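Local coordinates for protein aldehyde dehydrogenase (Trypanosoma brucei, PDB 5NNO) that probably oxidises aldehydes to carboxylic acids with NAD+ as hydride acceptor, and here holds NAD together with a benzoxaborole-bearing benzaldehyde in its active-site cleft, at residues T258-D263 / K391-Y396; S22-A27 / T147-P152; D64-R69 / F307-D312; L78-E83 / P130-L135. One frame throughout, in Å; residues are numbered along the deposited sequence.

Interaction 1: T258-D263 / K391-Y396. Unlike the reference sequence in segment 258-263: S259 (reference Cys). Unlike the reference sequence in segment 391-396: A394 (reference Ser). With NAD (nicotinamide-adenine-dinucleotide), chain C; 92N (4-[(1-oxidanyl-3~{H}-2,1-benzoxaborol-5-yl)oxy]benzaldehyde), chain D.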
# COMPACT_ATOMS: atom_id res chain seq x y z
N THR A 258 -12.38 10.24 19.67
CA THR A 258 -11.16 10.54 18.96
C THR A 258 -10.37 9.23 18.89
O THR A 258 -10.19 8.55 19.90
CB THR A 258 -10.32 11.61 19.71
OG1 THR A 258 -11.14 12.76 20.00
CG2 THR A 258 -9.14 12.05 18.89
N SER A 259 -9.88 8.89 17.70
CA SER A 259 -9.29 7.57 17.45
C SER A 259 -7.92 7.39 18.07
O SER A 259 -7.51 6.26 18.40
CB SER A 259 -9.22 7.31 15.94
OG SER A 259 -8.20 8.07 15.30
N ILE A 260 -7.20 8.50 18.20
CA ILE A 260 -5.95 8.55 18.95
C ILE A 260 -6.05 8.94 20.45
O ILE A 260 -5.00 9.14 21.07
CB ILE A 260 -4.92 9.47 18.26
CG1 ILE A 260 -5.45 10.90 18.13
CG2 ILE A 260 -4.51 8.84 16.93
CD1 ILE A 260 -4.54 11.85 17.37
N ALA A 261 -7.26 9.01 21.04
CA ALA A 261 -7.42 9.37 22.48
C ALA A 261 -6.93 8.28 23.44
O ALA A 261 -6.80 7.13 23.05
CB ALA A 261 -8.87 9.70 22.80
N PRO A 262 -6.67 8.65 24.72
CA PRO A 262 -6.35 7.62 25.70
C PRO A 262 -7.57 6.72 25.96
O PRO A 262 -8.62 7.19 26.32
CB PRO A 262 -5.90 8.41 26.94
CG PRO A 262 -6.17 9.83 26.66
CD PRO A 262 -6.45 10.01 25.22
N ASP A 263 -7.42 5.45 25.67
CA ASP A 263 -8.54 4.51 25.71
C ASP A 263 -8.54 3.90 27.13
O ASP A 263 -9.53 3.96 27.85
CB ASP A 263 -8.41 3.46 24.59
CG ASP A 263 -9.63 2.54 24.49
OD1 ASP A 263 -9.68 1.53 25.24
OD2 ASP A 263 -10.53 2.80 23.68
N LYS A 391 -3.47 -4.43 17.19
CA LYS A 391 -2.48 -3.38 17.10
C LYS A 391 -3.23 -2.04 17.04
O LYS A 391 -4.13 -1.88 16.20
CB LYS A 391 -1.60 -3.54 15.86
CG LYS A 391 -0.73 -4.79 15.91
CD LYS A 391 -0.39 -5.27 14.51
CE LYS A 391 0.42 -6.55 14.50
NZ LYS A 391 1.54 -6.47 13.54
N PRO A 392 -2.90 -1.12 17.97
CA PRO A 392 -3.65 0.08 18.05
C PRO A 392 -3.04 1.16 17.21
O PRO A 392 -1.85 1.15 16.95
CB PRO A 392 -3.52 0.46 19.56
CG PRO A 392 -2.18 -0.02 19.93
CD PRO A 392 -1.82 -1.14 18.97
N LEU A 393 -3.88 2.12 16.83
CA LEU A 393 -3.45 3.32 16.14
C LEU A 393 -2.35 4.11 16.86
O LEU A 393 -1.42 4.59 16.23
CB LEU A 393 -4.66 4.23 15.91
CG LEU A 393 -4.49 5.44 14.99
CD1 LEU A 393 -4.27 5.02 13.54
CD2 LEU A 393 -5.74 6.29 15.09
N ALA A 394 -2.47 4.24 18.18
CA ALA A 394 -1.52 5.04 18.96
C ALA A 394 -1.10 4.31 20.20
O ALA A 394 -1.87 3.57 20.78
CB ALA A 394 -2.13 6.38 19.33
N LEU A 395 0.16 4.50 20.59
CA LEU A 395 0.68 3.96 21.83
C LEU A 395 1.40 5.09 22.50
O LEU A 395 2.19 5.80 21.86
CB LEU A 395 1.66 2.79 21.60
CG LEU A 395 2.36 2.23 22.83
CD1 LEU A 395 1.35 1.66 23.83
CD2 LEU A 395 3.38 1.18 22.46
N TYR A 396 1.14 5.24 23.79
CA TYR A 396 1.68 6.34 24.58
C TYR A 396 2.46 5.78 25.76
O TYR A 396 2.02 4.82 26.40
CB TYR A 396 0.56 7.24 25.07
CG TYR A 396 -0.29 7.82 23.95
CD1 TYR A 396 0.29 8.59 22.98
CD2 TYR A 396 -1.67 7.61 23.89
CE1 TYR A 396 -0.46 9.13 21.96
CE2 TYR A 396 -2.43 8.13 22.87
CZ TYR A 396 -1.83 8.90 21.92
OH TYR A 396 -2.55 9.46 20.90
PA NAD C . -18.77 5.18 10.70
O1A NAD C . -19.56 3.93 11.05
O2A NAD C . -19.39 6.56 10.74
O5B NAD C . -18.16 4.93 9.22
C5B NAD C . -17.50 5.95 8.46
C4B NAD C . -18.06 6.07 7.05
O4B NAD C . -18.46 4.77 6.58
C3B NAD C . -19.28 7.00 6.92
O3B NAD C . -19.09 7.95 5.86
C2B NAD C . -20.45 6.08 6.62
O2B NAD C . -21.36 6.68 5.69
C1B NAD C . -19.78 4.85 6.03
N9A NAD C . -20.51 3.57 6.25
C8A NAD C . -21.15 3.13 7.36
N7A NAD C . -21.71 1.91 7.13
C5A NAD C . -21.43 1.57 5.86
C6A NAD C . -21.70 0.43 4.96
N6A NAD C . -22.41 -0.61 5.40
N1A NAD C . -21.23 0.46 3.69
C2A NAD C . -20.51 1.50 3.23
N3A NAD C . -20.22 2.57 3.99
C4A NAD C . -20.64 2.66 5.28
O3 NAD C . -17.50 5.19 11.68
PN NAD C . -17.77 5.14 13.28
O1N NAD C . -18.12 3.73 13.69
O2N NAD C . -18.73 6.24 13.65
O5D NAD C . -16.27 5.44 13.80
C5D NAD C . -15.48 4.27 13.93
C4D NAD C . -13.99 4.49 14.01
O4D NAD C . -13.45 5.53 13.19
C3D NAD C . -13.58 4.84 15.42
O3D NAD C . -13.46 3.62 16.14
C2D NAD C . -12.27 5.57 15.20
O2D NAD C . -11.21 4.86 15.84
C1D NAD C . -12.12 5.64 13.67
N1N NAD C . -11.45 6.88 13.28
C2N NAD C . -10.18 6.85 12.80
C3N NAD C . -9.52 8.03 12.46
C7N NAD C . -8.12 8.06 11.92
O7N NAD C . -7.81 8.95 11.14
N7N NAD C . -7.23 7.14 12.28
C4N NAD C . -10.19 9.24 12.62
C5N NAD C . -11.48 9.24 13.10
C6N NAD C . -12.09 8.05 13.44
C9 92N D . -3.95 18.05 18.61
C7 92N D . -3.49 18.77 15.01
C3 92N D . -7.53 14.91 15.53
C4 92N D . -6.47 15.01 14.63
C5 92N D . -5.09 17.00 15.07
C6 92N D . -4.32 17.89 14.35
C1 92N D . -7.75 12.55 15.01
C2 92N D . -8.16 13.69 15.70
C11 92N D . -5.01 16.98 16.46
C12 92N D . -6.03 13.89 13.95
O 92N D . -9.38 11.04 15.89
C 92N D . -8.44 11.26 15.16
C13 92N D . -6.67 12.68 14.13
O1 92N D . -5.96 16.26 14.27
C10 92N D . -4.18 17.87 17.14
C8 92N D . -3.41 18.78 16.40
O3 92N D . -2.97 19.12 18.73
B 92N D . -2.60 19.58 17.47
O2 92N D . -1.68 20.55 17.29
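The loop that carries the predicted catalytic position of this aldehyde dehydrogenase (S259, cysteine in the reference sequence), between helix 240-252 and strand 264-268, rests here on L393, A394 and Y396, where the chain runs into strand 394-398. I260 serves both sides. Its chi1 of 60° puts CG1 between the backbone N and the carbonyl carbon, sending CD1 to the aldehyde-bearing ring of 92N (4.0 Å to C13). CG2 turns the other way and lies 3.4 Å from L393 CD2, with CB of A394 (serine in the reference) just beyond. The Y396 hydroxyl donates to I260 O at 2.5 Å, very short, and that oxygen lies in the plane of the ring at its edge. V423 N also hydrogen-bonds to Y396 OH, so the phenol joins two loops. A type I turn from T258 to A261, with A261 N 3.2 Å from T258 O, shapes the loop. S259 OG is 3.1 Å from C3N of the nicotinamide ring. L393 CD2 lies close to the carboxamide N7N. S259 N donates to the aldehyde O of 92N (2.9 Å, N-H...O angle 158°), a placement consistent with one arm of the oxyanion hole that polarises the substrate carbonyl in this family.

Interaction 2: S22-A27 / T147-P152. With NAD (nicotinamide-adenine-dinucleotide), chain C.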
# COMPACT_ATOMS: atom_id res chain seq x y z
N SER A 22 -18.41 9.49 -13.27
CA SER A 22 -18.10 9.60 -14.70
C SER A 22 -17.65 11.01 -15.13
O SER A 22 -16.82 11.12 -16.04
CB SER A 22 -19.28 9.14 -15.55
OG SER A 22 -19.09 9.49 -16.87
N LYS A 23 -18.15 12.07 -14.48
CA LYS A 23 -17.72 13.45 -14.81
C LYS A 23 -16.29 13.79 -14.34
O LYS A 23 -15.58 14.55 -15.01
CB LYS A 23 -18.73 14.51 -14.33
CG LYS A 23 -19.67 14.93 -15.47
CD LYS A 23 -20.76 15.93 -15.15
CE LYS A 23 -21.52 16.23 -16.45
NZ LYS A 23 -23.01 16.28 -16.32
N CYS A 24 -15.91 13.23 -13.19
CA CYS A 24 -14.57 13.41 -12.58
C CYS A 24 -13.50 12.59 -13.30
O CYS A 24 -12.34 12.98 -13.39
CB CYS A 24 -14.57 13.05 -11.07
SG CYS A 24 -15.58 14.10 -9.97
N ARG A 25 -13.92 11.42 -13.78
CA ARG A 25 -13.11 10.57 -14.66
C ARG A 25 -12.69 11.37 -15.91
O ARG A 25 -11.50 11.46 -16.23
CB ARG A 25 -13.94 9.30 -14.99
CG ARG A 25 -13.32 8.24 -15.90
CD ARG A 25 -12.02 7.66 -15.42
NE ARG A 25 -12.18 6.84 -14.22
CZ ARG A 25 -11.18 6.51 -13.39
NH1 ARG A 25 -9.93 6.93 -13.61
NH2 ARG A 25 -11.44 5.75 -12.33
N GLU A 26 -13.67 11.97 -16.57
CA GLU A 26 -13.43 12.73 -17.80
C GLU A 26 -12.52 13.92 -17.53
O GLU A 26 -11.56 14.15 -18.26
CB GLU A 26 -14.75 13.22 -18.43
CG GLU A 26 -15.38 12.24 -19.41
CD GLU A 26 -14.97 12.43 -20.88
OE1 GLU A 26 -13.88 12.99 -21.17
OE2 GLU A 26 -15.75 12.00 -21.76
N ALA A 27 -12.85 14.65 -16.49
CA ALA A 27 -12.01 15.73 -15.95
C ALA A 27 -10.53 15.34 -15.78
O ALA A 27 -9.65 16.01 -16.35
CB ALA A 27 -12.59 16.21 -14.63
N THR A 147 -8.10 13.94 -9.63
CA THR A 147 -9.43 14.51 -9.38
C THR A 147 -10.06 13.63 -8.29
O THR A 147 -9.54 12.54 -7.99
CB THR A 147 -10.32 14.54 -10.64
OG1 THR A 147 -10.67 13.23 -11.04
CG2 THR A 147 -9.63 15.25 -11.77
N ALA A 148 -11.16 14.10 -7.69
CA ALA A 148 -11.65 13.49 -6.42
C ALA A 148 -13.18 13.44 -6.25
O ALA A 148 -13.91 14.23 -6.82
CB ALA A 148 -11.01 14.18 -5.21
N VAL A 149 -13.63 12.43 -5.50
CA VAL A 149 -15.02 12.36 -5.02
C VAL A 149 -14.94 12.22 -3.51
O VAL A 149 -14.08 11.50 -2.98
CB VAL A 149 -15.81 11.18 -5.63
CG1 VAL A 149 -17.25 11.17 -5.14
CG2 VAL A 149 -15.80 11.28 -7.16
N ILE A 150 -15.82 12.96 -2.82
CA ILE A 150 -15.85 12.96 -1.36
C ILE A 150 -17.21 12.52 -0.86
O ILE A 150 -18.23 12.88 -1.43
CB ILE A 150 -15.45 14.32 -0.75
CG1 ILE A 150 -16.58 15.37 -0.87
CG2 ILE A 150 -14.14 14.78 -1.39
CD1 ILE A 150 -16.22 16.76 -0.40
N LYS A 151 -17.20 11.72 0.21
CA LYS A 151 -18.42 11.22 0.81
C LYS A 151 -18.42 11.62 2.29
O LYS A 151 -17.80 10.95 3.11
CB LYS A 151 -18.49 9.69 0.62
CG LYS A 151 -19.91 9.14 0.45
CD LYS A 151 -20.82 9.42 1.63
CE LYS A 151 -20.38 8.71 2.89
NZ LYS A 151 -21.36 9.02 3.96
N PRO A 152 -19.07 12.75 2.63
CA PRO A 152 -19.16 13.15 4.05
C PRO A 152 -19.98 12.22 4.92
O PRO A 152 -20.99 11.67 4.49
CB PRO A 152 -19.80 14.55 4.01
CG PRO A 152 -19.53 15.04 2.61
CD PRO A 152 -19.57 13.81 1.74
PA NAD C . -18.77 5.18 10.70
O1A NAD C . -19.56 3.93 11.05
O2A NAD C . -19.39 6.56 10.74
O5B NAD C . -18.16 4.93 9.22
C5B NAD C . -17.50 5.95 8.46
C4B NAD C . -18.06 6.07 7.05
O4B NAD C . -18.46 4.77 6.58
C3B NAD C . -19.28 7.00 6.92
O3B NAD C . -19.09 7.95 5.86
C2B NAD C . -20.45 6.08 6.62
O2B NAD C . -21.36 6.68 5.69
C1B NAD C . -19.78 4.85 6.03
N9A NAD C . -20.51 3.57 6.25
C8A NAD C . -21.15 3.13 7.36
N7A NAD C . -21.71 1.91 7.13
C5A NAD C . -21.43 1.57 5.86
C6A NAD C . -21.70 0.43 4.96
N6A NAD C . -22.41 -0.61 5.40
N1A NAD C . -21.23 0.46 3.69
C2A NAD C . -20.51 1.50 3.23
N3A NAD C . -20.22 2.57 3.99
C4A NAD C . -20.64 2.66 5.28
O3 NAD C . -17.50 5.19 11.68
PN NAD C . -17.77 5.14 13.28
O1N NAD C . -18.12 3.73 13.69
O2N NAD C . -18.73 6.24 13.65
O5D NAD C . -16.27 5.44 13.80
C5D NAD C . -15.48 4.27 13.93
C4D NAD C . -13.99 4.49 14.01
O4D NAD C . -13.45 5.53 13.19
C3D NAD C . -13.58 4.84 15.42
O3D NAD C . -13.46 3.62 16.14
C2D NAD C . -12.27 5.57 15.20
O2D NAD C . -11.21 4.86 15.84
C1D NAD C . -12.12 5.64 13.67
N1N NAD C . -11.45 6.88 13.28
C2N NAD C . -10.18 6.85 12.80
C3N NAD C . -9.52 8.03 12.46
C7N NAD C . -8.12 8.06 11.92
O7N NAD C . -7.81 8.95 11.14
N7N NAD C . -7.23 7.14 12.28
C4N NAD C . -10.19 9.24 12.62
C5N NAD C . -11.48 9.24 13.10
C6N NAD C . -12.09 8.05 13.44
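A chi1 of 68° sets OG1 of T147 between its own backbone N and carbonyl carbon, facing C24 of helix 16-29, while chi1 of -65° turns SG of C24 toward the strand. T147 OG1 donates to C24 O at 2.9 Å; the hydroxyl comes from above the carbonyl plane, 52° out of it. The T147 methyl CG2 extends past the same turn of helix to A27 (4.2 Å to CB). C24 SG reaches further along the strand, 4.0 Å from V149 CG2. Helix and strand run nearly antiparallel, their axes 8.0 Å apart at closest approach. Strand 147-151 is the second strand of a beta-alpha-beta crossover, from strand 110-124 through helix 132-143, in the coenzyme-binding sheet. T147 and V149 meet helix 16-29, whereas CB of A148 points away from it and packs on L138, placing the two helices on opposite faces. At the far end, four oxygens surround K151 NZ: NAD O2B (2.9 Å) and O3B (3.1 Å), P152 O and G181 O. They outnumber its three hydrogens, so one is probably shared. Between helix and strand, a single hydroxyl-to-carbonyl bond supplies the polar link at a buried interface, flanked by apolar sulfur and methyl contacts.

Interaction 3: D64-R69 / F307-D312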
# COMPACT_ATOMS: atom_id res chain seq x y z
N ASP A 64 -23.45 19.91 15.26
CA ASP A 64 -23.24 18.45 15.17
C ASP A 64 -22.59 17.85 16.42
O ASP A 64 -23.08 16.86 16.97
CB ASP A 64 -22.35 18.07 13.98
CG ASP A 64 -22.98 18.41 12.60
OD1 ASP A 64 -24.22 18.43 12.48
OD2 ASP A 64 -22.21 18.64 11.65
N ARG A 65 -21.48 18.45 16.86
CA ARG A 65 -20.64 17.89 17.92
C ARG A 65 -20.79 18.52 19.32
O ARG A 65 -20.46 17.88 20.32
CB ARG A 65 -19.17 17.93 17.48
CG ARG A 65 -18.87 17.17 16.19
CD ARG A 65 -18.68 15.68 16.43
NE ARG A 65 -19.86 15.05 17.02
CZ ARG A 65 -20.01 14.71 18.31
NH1 ARG A 65 -21.13 14.11 18.68
NH2 ARG A 65 -19.04 14.93 19.20
N ARG A 66 -21.31 19.75 19.38
CA ARG A 66 -21.25 20.58 20.59
C ARG A 66 -19.81 20.86 21.03
O ARG A 66 -19.53 20.98 22.22
CB ARG A 66 -22.12 20.03 21.74
CG ARG A 66 -22.76 21.14 22.58
CD ARG A 66 -22.92 20.82 24.07
NE ARG A 66 -23.88 19.74 24.27
CZ ARG A 66 -23.77 18.65 25.04
NH1 ARG A 66 -22.71 18.35 25.79
NH2 ARG A 66 -24.79 17.84 25.02
N ARG A 67 -18.90 20.98 20.05
CA ARG A 67 -17.53 21.42 20.32
C ARG A 67 -17.44 22.94 20.31
O ARG A 67 -18.22 23.62 19.65
CB ARG A 67 -16.53 20.83 19.32
CG ARG A 67 -16.09 19.43 19.70
CD ARG A 67 -14.85 18.97 18.96
NE ARG A 67 -15.20 18.27 17.73
CZ ARG A 67 -14.93 18.70 16.49
NH1 ARG A 67 -14.30 19.87 16.26
NH2 ARG A 67 -15.31 17.98 15.45
N HIS A 68 -16.48 23.46 21.07
CA HIS A 68 -16.30 24.89 21.22
C HIS A 68 -15.48 25.31 20.04
O HIS A 68 -14.70 24.51 19.51
CB HIS A 68 -15.57 25.22 22.52
CG HIS A 68 -15.75 26.64 22.97
ND1 HIS A 68 -14.84 27.63 22.69
CD2 HIS A 68 -16.73 27.22 23.70
CE1 HIS A 68 -15.26 28.77 23.22
NE2 HIS A 68 -16.40 28.55 23.84
N ARG A 69 -15.65 26.57 19.64
CA ARG A 69 -14.95 27.16 18.50
C ARG A 69 -13.43 27.05 18.61
O ARG A 69 -12.76 26.79 17.62
CB ARG A 69 -15.35 28.64 18.40
CG ARG A 69 -14.82 29.39 17.19
CD ARG A 69 -15.25 30.85 17.30
NE ARG A 69 -14.98 31.61 16.07
CZ ARG A 69 -13.78 32.01 15.66
NH1 ARG A 69 -12.67 31.74 16.36
NH2 ARG A 69 -13.67 32.69 14.53
N PHE A 307 -28.97 24.27 29.81
CA PHE A 307 -27.63 24.59 30.31
C PHE A 307 -26.52 23.68 29.77
O PHE A 307 -25.43 24.15 29.44
CB PHE A 307 -27.63 24.56 31.85
CG PHE A 307 -26.30 24.86 32.47
CD1 PHE A 307 -25.38 23.84 32.68
CD2 PHE A 307 -25.95 26.15 32.86
CE1 PHE A 307 -24.14 24.09 33.26
CE2 PHE A 307 -24.70 26.41 33.43
CZ PHE A 307 -23.80 25.39 33.63
N LEU A 308 -26.79 22.36 29.75
CA LEU A 308 -25.85 21.36 29.21
C LEU A 308 -25.66 21.50 27.69
O LEU A 308 -24.53 21.45 27.21
CB LEU A 308 -26.25 19.91 29.55
CG LEU A 308 -26.07 19.47 31.01
CD1 LEU A 308 -26.67 18.09 31.23
CD2 LEU A 308 -24.61 19.52 31.46
N GLU A 309 -26.75 21.74 26.96
CA GLU A 309 -26.62 22.03 25.51
C GLU A 309 -25.79 23.31 25.22
O GLU A 309 -25.20 23.42 24.15
CB GLU A 309 -27.98 22.07 24.79
CG GLU A 309 -28.80 20.78 24.86
CD GLU A 309 -28.27 19.60 24.00
OE1 GLU A 309 -27.06 19.58 23.65
OE2 GLU A 309 -29.06 18.66 23.70
N GLU A 310 -25.75 24.23 26.18
CA GLU A 310 -24.99 25.50 26.09
C GLU A 310 -23.59 25.45 26.67
O GLU A 310 -22.90 26.45 26.65
CB GLU A 310 -25.79 26.65 26.74
CG GLU A 310 -26.74 27.34 25.75
CD GLU A 310 -27.81 28.18 26.40
OE1 GLU A 310 -27.59 28.71 27.52
OE2 GLU A 310 -28.89 28.28 25.77
N SER A 311 -23.15 24.29 27.16
CA SER A 311 -21.83 24.15 27.79
C SER A 311 -20.67 24.08 26.81
O SER A 311 -20.87 23.99 25.57
CB SER A 311 -21.81 22.90 28.68
OG SER A 311 -21.73 21.71 27.93
N ASP A 312 -19.45 24.10 27.37
CA ASP A 312 -18.21 23.86 26.62
C ASP A 312 -17.88 22.39 26.36
O ASP A 312 -17.01 22.10 25.54
CB ASP A 312 -17.02 24.46 27.39
CG ASP A 312 -17.08 25.96 27.50
OD1 ASP A 312 -17.93 26.61 26.85
OD2 ASP A 312 -16.24 26.50 28.23
O HOH W 1 -19.25 24.09 22.99
O HOH W 2 -15.51 21.69 23.33
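A partly buried, largely polar contact joins R66 and H68, in the link between helices 54-65 and 69-89, to E309 at the end of helix 304-309 and D312 in the loop that follows. Its main element is a side-on salt bridge: R66 NE and NH2 each lie 3.2 Å from E309 OE1. The oxygen stays near the guanidinium plane, yet the two planar groups stand 73° apart. In consequence NE meets OE1 nearly along its C-O axis, whereas NH2 comes from above the carboxylate plane, both from the same face. OE1 also pairs with R315, and R66 NH1 is held by Y313 O, so neither charged group depends on the other alone. L308 O lies over one guanidinium face, 3.4 Å above the plane, without a hydrogen bond to R66. Its own donors are S311 N and S311 OG, the hydroxyl sitting on a lone pair at 2.9 Å. The arrangement is consistent with a bridge between the coenzyme-binding and catalytic domains of the family fold. R66 is the first residue beyond helix 54-65, and its positive phi (60°) turns the chain out of the helix; H68 is the N-cap of helix 69-89. Two waters fill in between the backbones. One donates to both R66 O and S311 O. The other accepts from H68 N at 3.0 Å and donates to D312 O at 2.7 Å. H68 and D312 lie side by side with ring and carboxylate planes 70° apart, and their nearest pair, CD2 and OD1 (3.4 Å), is a carbon-oxygen contact. Y477 of the second subunit meets both residues, its ring nearly parallel to the imidazole.

Interaction 4: L78-E83 / P130-L135. With 92N (4-[(1-oxidanyl-3~{H}-2,1-benzoxaborol-5-yl)oxy]benzaldehyde), chain D.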
# COMPACT_ATOMS: atom_id res chain seq x y z
N LEU A 78 -6.90 24.98 11.99
CA LEU A 78 -5.48 25.31 11.81
C LEU A 78 -4.64 24.20 11.21
O LEU A 78 -3.75 24.49 10.43
CB LEU A 78 -4.82 25.80 13.10
CG LEU A 78 -5.22 27.14 13.69
CD1 LEU A 78 -4.50 27.28 15.02
CD2 LEU A 78 -4.86 28.28 12.76
N PRO A 79 -4.90 22.92 11.59
CA PRO A 79 -4.24 21.79 10.88
C PRO A 79 -4.52 21.72 9.36
O PRO A 79 -3.63 21.34 8.61
CB PRO A 79 -4.81 20.56 11.60
CG PRO A 79 -5.11 21.05 12.98
CD PRO A 79 -5.58 22.47 12.81
N LEU A 80 -5.73 22.11 8.94
CA LEU A 80 -6.09 22.22 7.52
C LEU A 80 -5.50 23.42 6.83
O LEU A 80 -5.29 23.39 5.62
CB LEU A 80 -7.60 22.28 7.32
CG LEU A 80 -8.38 20.98 7.57
CD1 LEU A 80 -9.84 21.29 7.37
CD2 LEU A 80 -7.93 19.84 6.66
N ARG A 81 -5.27 24.51 7.55
CA ARG A 81 -4.54 25.63 6.98
C ARG A 81 -3.06 25.27 6.77
O ARG A 81 -2.49 25.55 5.70
CB ARG A 81 -4.62 26.87 7.87
CG ARG A 81 -3.74 27.98 7.30
CD ARG A 81 -3.82 29.26 8.08
NE ARG A 81 -3.00 29.22 9.29
CZ ARG A 81 -3.14 30.06 10.31
NH1 ARG A 81 -4.04 31.04 10.27
NH2 ARG A 81 -2.36 29.93 11.38
N ASN A 82 -2.45 24.68 7.80
CA ASN A 82 -1.04 24.23 7.75
C ASN A 82 -0.79 23.19 6.65
O ASN A 82 0.27 23.20 6.03
CB ASN A 82 -0.59 23.67 9.09
CG ASN A 82 -0.54 24.74 10.17
OD1 ASN A 82 -0.27 25.92 9.89
ND2 ASN A 82 -0.82 24.34 11.40
N GLU A 83 -1.76 22.32 6.41
CA GLU A 83 -1.68 21.32 5.35
C GLU A 83 -1.71 22.00 3.97
O GLU A 83 -0.90 21.68 3.12
CB GLU A 83 -2.82 20.29 5.47
CG GLU A 83 -2.70 19.09 4.54
CD GLU A 83 -1.71 18.02 5.00
OE1 GLU A 83 -0.92 18.24 5.96
OE2 GLU A 83 -1.71 16.92 4.41
N PRO A 130 -15.46 16.36 11.37
CA PRO A 130 -16.04 16.18 10.04
C PRO A 130 -15.38 16.95 8.90
O PRO A 130 -15.34 16.43 7.77
CB PRO A 130 -17.51 16.57 10.21
CG PRO A 130 -17.56 17.41 11.47
CD PRO A 130 -16.35 17.11 12.29
N LEU A 131 -14.88 18.16 9.17
CA LEU A 131 -14.17 18.93 8.13
C LEU A 131 -12.74 18.40 7.89
O LEU A 131 -12.40 18.01 6.76
CB LEU A 131 -14.14 20.42 8.47
CG LEU A 131 -13.79 21.35 7.29
CD1 LEU A 131 -14.83 21.25 6.20
CD2 LEU A 131 -13.71 22.80 7.76
N LEU A 132 -11.92 18.40 8.94
CA LEU A 132 -10.57 17.87 8.92
C LEU A 132 -10.44 16.51 8.22
O LEU A 132 -9.51 16.29 7.45
CB LEU A 132 -10.05 17.74 10.36
CG LEU A 132 -8.73 16.97 10.57
CD1 LEU A 132 -7.54 17.90 10.53
CD2 LEU A 132 -8.71 16.17 11.85
N LEU A 133 -11.35 15.58 8.54
CA LEU A 133 -11.23 14.21 8.05
C LEU A 133 -11.88 13.93 6.68
O LEU A 133 -11.95 12.78 6.25
CB LEU A 133 -11.72 13.22 9.13
CG LEU A 133 -10.91 13.21 10.44
CD1 LEU A 133 -11.48 12.19 11.40
CD2 LEU A 133 -9.45 12.87 10.18
N ILE A 134 -12.37 14.99 6.02
CA ILE A 134 -12.86 14.97 4.64
C ILE A 134 -11.95 15.81 3.73
O ILE A 134 -11.61 15.36 2.62
CB ILE A 134 -14.38 15.37 4.59
CG1 ILE A 134 -15.05 14.77 3.34
CG2 ILE A 134 -14.65 16.87 4.68
CD1 ILE A 134 -15.56 13.37 3.59
N LEU A 135 -11.51 16.99 4.20
CA LEU A 135 -10.66 17.89 3.41
C LEU A 135 -9.16 17.57 3.45
O LEU A 135 -8.48 17.76 2.46
CB LEU A 135 -10.87 19.36 3.81
CG LEU A 135 -12.24 20.01 3.62
CD1 LEU A 135 -12.15 21.49 3.95
CD2 LEU A 135 -12.75 19.81 2.20
C9 92N D . -3.95 18.05 18.61
C7 92N D . -3.49 18.77 15.01
C3 92N D . -7.53 14.91 15.53
C4 92N D . -6.47 15.01 14.63
C5 92N D . -5.09 17.00 15.07
C6 92N D . -4.32 17.89 14.35
C1 92N D . -7.75 12.55 15.01
C2 92N D . -8.16 13.69 15.70
C11 92N D . -5.01 16.98 16.46
C12 92N D . -6.03 13.89 13.95
O 92N D . -9.38 11.04 15.89
C 92N D . -8.44 11.26 15.16
C13 92N D . -6.67 12.68 14.13
O1 92N D . -5.96 16.26 14.27
C10 92N D . -4.18 17.87 17.14
C8 92N D . -3.41 18.78 16.40
O3 92N D . -2.97 19.12 18.73
B 92N D . -2.60 19.58 17.47
O2 92N D . -1.68 20.55 17.29
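L80 leaves helix 69-89 with CB directed at L132 and its neighbours, and every carbon beyond CB meets residues 131-135, where helix 132-143 begins. CG is the first to touch, 4.0 Å from L132 CA. A chi2 of 178° extends the chain through CD1, which comes within 3.8 Å of L132 CA and lies 4.0 Å from L131 CG. CD2, the other branch, packs 4.1 Å from L135 CB and also touches L132 O. The isobutyl group is thus inserted among L131, L132 and L135, against backbone as much as side chain, and no hydrogen bond crosses between the segments. One turn earlier in the chain, E76 OE1 accepts from L132 N. Helix 132-143 is the crossover helix that follows strand 110-124 in the coenzyme-binding sheet, and helix 69-89 lies along it, kinked at P79, whose N makes no bond to the preceding turn. Beside L80, P79 CB packs on L132 CD1 at 4.0 Å, and these two residues line the 92N pocket. P79 CG approaches C7 of the fused benzoxaborole ring at 3.5 Å. L132 divides its methyls: CD1 goes to the proline, while CD2 faces the bridging ether oxygen O1 of 92N at 3.7 Å.

How the interactions relate
Interactions 1, 2 and 4 are buried; interaction 3 is partly exposed and the most polar, relying on a salt bridge and waters where interaction 4 is apolar packing with no hydrogen bond across. Interactions 1 and 4 contact 92N at different parts, the aldehyde end and the ether with the benzoxaborole, and their nearest atoms are about 7 Å apart. Interactions 1 and 2 share NAD instead, at the nicotinamide and the adenosine ribose. Helix 132-143 and strand 147-151 are consecutive, so interactions 2 and 4 touch directly, I134 CD1 packing 3.3 Å from K151 O. Interaction 3 meets interaction 4 where R67 packs on P130, and helix 69-89 begins just beyond H68.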